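Local coordinates for protein putative metalloprotease II (Bacteroides fragilis, PDB 4ON1) that probably acts as an extracellular zinc-dependent metalloendopeptidase related to fragilysin, made by a human pathogen and carrying a prodomain-like N-terminal part, at residues M26-E29 against D30-V34; K232-D236 against S237-T241. All coordinates share one frame; numbering follows the deposited sequence.

Overall arrangement
Both contacts are local and lie at opposite ends of short helices: contact 1 is a helix start, contact 2 a helix end running into a strand. Their centres are 30 Å apart and their nearest atoms about 19 Å; they do not touch, and they belong to different helices and strands. Residues 26-34 fall in the N-terminal fragilysin domain, residues 232-241 in the metallopeptidase range, and both lie away from the zinc ion. Each is partly buried, with one apolar side packed inward and a polar rim. At the start, side-chain carboxylates are paired with backbone N-H groups; at the end, backbone carbonyls collect N-H groups, a serine hydroxyl and a water.

Contact 1: M26-E29 against D30-V34; sequences MDYE and DLAGV
Asp27 and Asp30 turn their carboxylates to each other's backbone by different torsions: CG of Asp27 lies between its own N and carbonyl carbon (chi1 58°), whereas CG of Asp30 stands opposite the carbonyl carbon (chi1 -66°). The result is a capping box at the start of helix 28-35, with Asp27 as N-cap. Its two bonds are unequal. Asp27 N reaches Asp30 OD2 at 3.1 Å, meeting that oxygen on its anti side and somewhat out of the carboxylate plane; the return bond from Asp30 N to Asp27 OD1 is weak at 3.5 Å. The box also brings Asp27 OD1 within 3.3 Å of Asp30 OD2, two acceptors whose like charges would probably repel. Asp27 O then takes the first regular helical bond, from Leu31 N.

Inward, Met26 and Leu31 run side by side in the same direction, Met26 SD lying 4.2 Å from Leu31 CB, and both side chains touch Leu21 of strand 19-22. The Tyr28 ring packs against Leu88 and Ala93, and its OH bonds to Ser89 O. One turn on, Ala32 N bonds to Tyr28 O at 2.8 Å. The same turn places Ala32 CB over one face of the Tyr28 ring in a CH-pi contact, 3.8 Å from the centroid and 20° off the ring normal.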
# COMPACT_ATOMS: atom_id res chain seq x y z
N MET A 26 -11.68 16.10 -12.89
CA MET A 26 -11.35 16.48 -11.52
C MET A 26 -9.86 16.73 -11.35
O MET A 26 -9.02 16.07 -11.98
CB MET A 26 -11.81 15.40 -10.54
CG MET A 26 -10.96 14.15 -10.58
SD MET A 26 -11.45 12.93 -9.36
CE MET A 26 -10.26 11.65 -9.76
N ASP A 27 -9.52 17.70 -10.51
CA ASP A 27 -8.14 17.82 -10.04
C ASP A 27 -8.14 17.71 -8.52
O ASP A 27 -9.16 17.35 -7.93
CB ASP A 27 -7.50 19.13 -10.52
CG ASP A 27 -8.25 20.36 -10.07
OD1 ASP A 27 -9.12 20.26 -9.18
OD2 ASP A 27 -7.95 21.45 -10.61
N TYR A 28 -7.00 17.99 -7.88
CA TYR A 28 -6.86 17.78 -6.44
C TYR A 28 -7.96 18.46 -5.63
O TYR A 28 -8.55 17.85 -4.75
CB TYR A 28 -5.49 18.26 -5.93
CG TYR A 28 -5.36 18.13 -4.43
CD1 TYR A 28 -5.04 16.91 -3.84
CD2 TYR A 28 -5.60 19.21 -3.59
CE1 TYR A 28 -4.95 16.77 -2.46
CE2 TYR A 28 -5.50 19.09 -2.20
CZ TYR A 28 -5.17 17.86 -1.65
OH TYR A 28 -5.08 17.74 -0.28
N GLU A 29 -8.24 19.73 -5.92
CA GLU A 29 -9.22 20.43 -5.10
C GLU A 29 -10.62 19.83 -5.22
O GLU A 29 -11.38 19.86 -4.25
CB GLU A 29 -9.25 21.92 -5.46
CG GLU A 29 -8.00 22.67 -5.02
CD GLU A 29 -7.78 22.62 -3.50
OE1 GLU A 29 -6.60 22.57 -3.06
OE2 GLU A 29 -8.77 22.64 -2.74
N ASP A 30 -10.97 19.28 -6.38
CA ASP A 30 -12.25 18.60 -6.52
C ASP A 30 -12.35 17.36 -5.63
O ASP A 30 -13.29 17.22 -4.84
CB ASP A 30 -12.49 18.18 -7.96
CG ASP A 30 -12.65 19.36 -8.90
OD1 ASP A 30 -13.28 20.36 -8.50
OD2 ASP A 30 -12.14 19.27 -10.03
N LEU A 31 -11.38 16.46 -5.77
CA LEU A 31 -11.41 15.20 -5.04
C LEU A 31 -11.21 15.45 -3.54
O LEU A 31 -11.95 14.89 -2.72
CB LEU A 31 -10.35 14.24 -5.57
CG LEU A 31 -10.29 12.89 -4.86
CD1 LEU A 31 -11.68 12.29 -4.70
CD2 LEU A 31 -9.37 11.94 -5.61
N ALA A 32 -10.25 16.30 -3.19
CA ALA A 32 -10.01 16.62 -1.79
C ALA A 32 -11.20 17.36 -1.19
O ALA A 32 -11.51 17.20 -0.00
CB ALA A 32 -8.73 17.46 -1.64
N GLY A 33 -11.87 18.16 -2.01
CA GLY A 33 -13.06 18.88 -1.57
C GLY A 33 -14.15 17.92 -1.12
O GLY A 33 -14.89 18.19 -0.17
N VAL A 34 -14.24 16.78 -1.80
CA VAL A 34 -15.17 15.73 -1.42
C VAL A 34 -14.68 14.94 -0.19
O VAL A 34 -15.38 14.83 0.82
CB VAL A 34 -15.43 14.75 -2.59
CG1 VAL A 34 -16.27 13.56 -2.14
CG2 VAL A 34 -16.08 15.47 -3.76

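Contact 2: K232-D236 against S237-T241; sequences KFLID and SGFIT
Ile240 folds back over Leu234 and Ile235 just after a Schellman motif. Its CG1 sits between the backbone N and carbonyl carbon (chi1 72°), which turns this branch to the helix. Beyond CB, Ile240 CG1 lies 4.0 Å from Ile235 CG1, and the tip, Ile240 CD1, lies 3.8 Å from Leu234 CB and also touches Leu234 CD1. The other branch of Leu234, CD2, meets Phe239 CD1, the two side chains crossing at about a right angle.

The backbone reversal is a type I turn from Ile235 to Gly238, whose positive phi (82°) marks the exit from helical geometry. Gly238 N bonds to Ile235 O, and Leu234 O accepts from Ile240 N at 3.1 Å together with a weaker bond from Phe239 N. Neither Gly238 N nor Ile240 N approaches in its acceptor's carbonyl plane. Ser237 OG donates to Phe233 O at 2.6 Å, tilted 20° from the plane of the Phe233 carbonyl, so a side chain serves a carbonyl of the last turn. A water donates to both Ile235 O and Ile240 O, bridging helix end and strand start.

Around this turn, Phe233 stacks on Trp370, while Leu234 and Phe239 touch Leu374 of helix 367-378. Backbone hydrogen bonds of Ala201 with Phe239 and Thr241 join the start of strand 240-248 to strand 201-209, which runs parallel to it.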
# COMPACT_ATOMS: atom_id res chain seq x y z
N LYS A 232 -7.79 -5.99 8.29
CA LYS A 232 -9.09 -5.56 8.80
C LYS A 232 -9.66 -6.52 9.85
O LYS A 232 -10.27 -6.09 10.84
CB LYS A 232 -10.09 -5.43 7.65
CG LYS A 232 -11.45 -4.90 8.09
CD LYS A 232 -12.45 -4.81 6.94
CE LYS A 232 -12.05 -3.77 5.92
NZ LYS A 232 -12.68 -4.02 4.60
N PHE A 233 -9.47 -7.82 9.65
CA PHE A 233 -10.03 -8.79 10.59
C PHE A 233 -9.44 -8.66 11.99
O PHE A 233 -10.09 -9.00 12.98
CB PHE A 233 -9.83 -10.22 10.07
CG PHE A 233 -8.40 -10.71 10.10
CD1 PHE A 233 -7.99 -11.62 11.07
CD2 PHE A 233 -7.49 -10.30 9.14
CE1 PHE A 233 -6.69 -12.10 11.09
CE2 PHE A 233 -6.19 -10.77 9.16
CZ PHE A 233 -5.79 -11.67 10.13
N LEU A 234 -8.23 -8.11 12.09
CA LEU A 234 -7.63 -7.85 13.40
C LEU A 234 -7.99 -6.46 13.93
O LEU A 234 -7.97 -6.23 15.14
CB LEU A 234 -6.11 -7.99 13.31
CG LEU A 234 -5.52 -9.37 12.97
CD1 LEU A 234 -3.99 -9.29 12.89
CD2 LEU A 234 -5.93 -10.37 14.02
N ILE A 235 -8.34 -5.55 13.02
CA ILE A 235 -8.65 -4.17 13.40
C ILE A 235 -10.11 -3.99 13.81
O ILE A 235 -10.40 -3.39 14.84
CB ILE A 235 -8.34 -3.19 12.24
CG1 ILE A 235 -6.85 -3.24 11.87
CG2 ILE A 235 -8.76 -1.77 12.61
CD1 ILE A 235 -6.50 -2.45 10.61
N ASP A 236 -11.03 -4.53 13.00
CA ASP A 236 -12.46 -4.41 13.29
C ASP A 236 -12.86 -5.15 14.57
O ASP A 236 -13.81 -4.77 15.25
CB ASP A 236 -13.30 -4.96 12.13
CG ASP A 236 -13.36 -4.01 10.96
OD1 ASP A 236 -12.86 -2.87 11.08
OD2 ASP A 236 -13.94 -4.39 9.91
N SER A 237 -12.14 -6.21 14.87
CA SER A 237 -12.40 -7.02 16.05
C SER A 237 -11.79 -6.39 17.30
O SER A 237 -12.01 -6.87 18.41
CB SER A 237 -11.86 -8.42 15.85
OG SER A 237 -10.48 -8.37 15.50
N GLY A 238 -11.01 -5.34 17.10
CA GLY A 238 -10.41 -4.64 18.23
C GLY A 238 -9.16 -5.28 18.79
O GLY A 238 -8.74 -4.95 19.89
N PHE A 239 -8.55 -6.19 18.04
CA PHE A 239 -7.29 -6.79 18.50
C PHE A 239 -6.13 -5.80 18.38
O PHE A 239 -5.28 -5.73 19.27
CB PHE A 239 -6.98 -8.06 17.72
CG PHE A 239 -7.86 -9.22 18.09
CD1 PHE A 239 -8.42 -10.03 17.11
CD2 PHE A 239 -8.10 -9.52 19.42
CE1 PHE A 239 -9.23 -11.11 17.45
CE2 PHE A 239 -8.91 -10.60 19.77
CZ PHE A 239 -9.47 -11.39 18.78
N ILE A 240 -6.08 -5.06 17.28
CA ILE A 240 -5.01 -4.08 17.09
C ILE A 240 -5.54 -2.78 16.51
O ILE A 240 -6.64 -2.73 15.96
CB ILE A 240 -3.91 -4.60 16.13
CG1 ILE A 240 -4.43 -4.63 14.69
CG2 ILE A 240 -3.38 -5.96 16.58
CD1 ILE A 240 -3.46 -5.27 13.69
N THR A 241 -4.76 -1.72 16.67
CA THR A 241 -4.88 -0.53 15.84
C THR A 241 -3.55 -0.43 15.12
O THR A 241 -2.53 -0.91 15.62
CB THR A 241 -5.14 0.76 16.64
OG1 THR A 241 -4.08 0.96 17.58
CG2 THR A 241 -6.47 0.67 17.38
O HOH W 1 -8.97 -1.87 16.46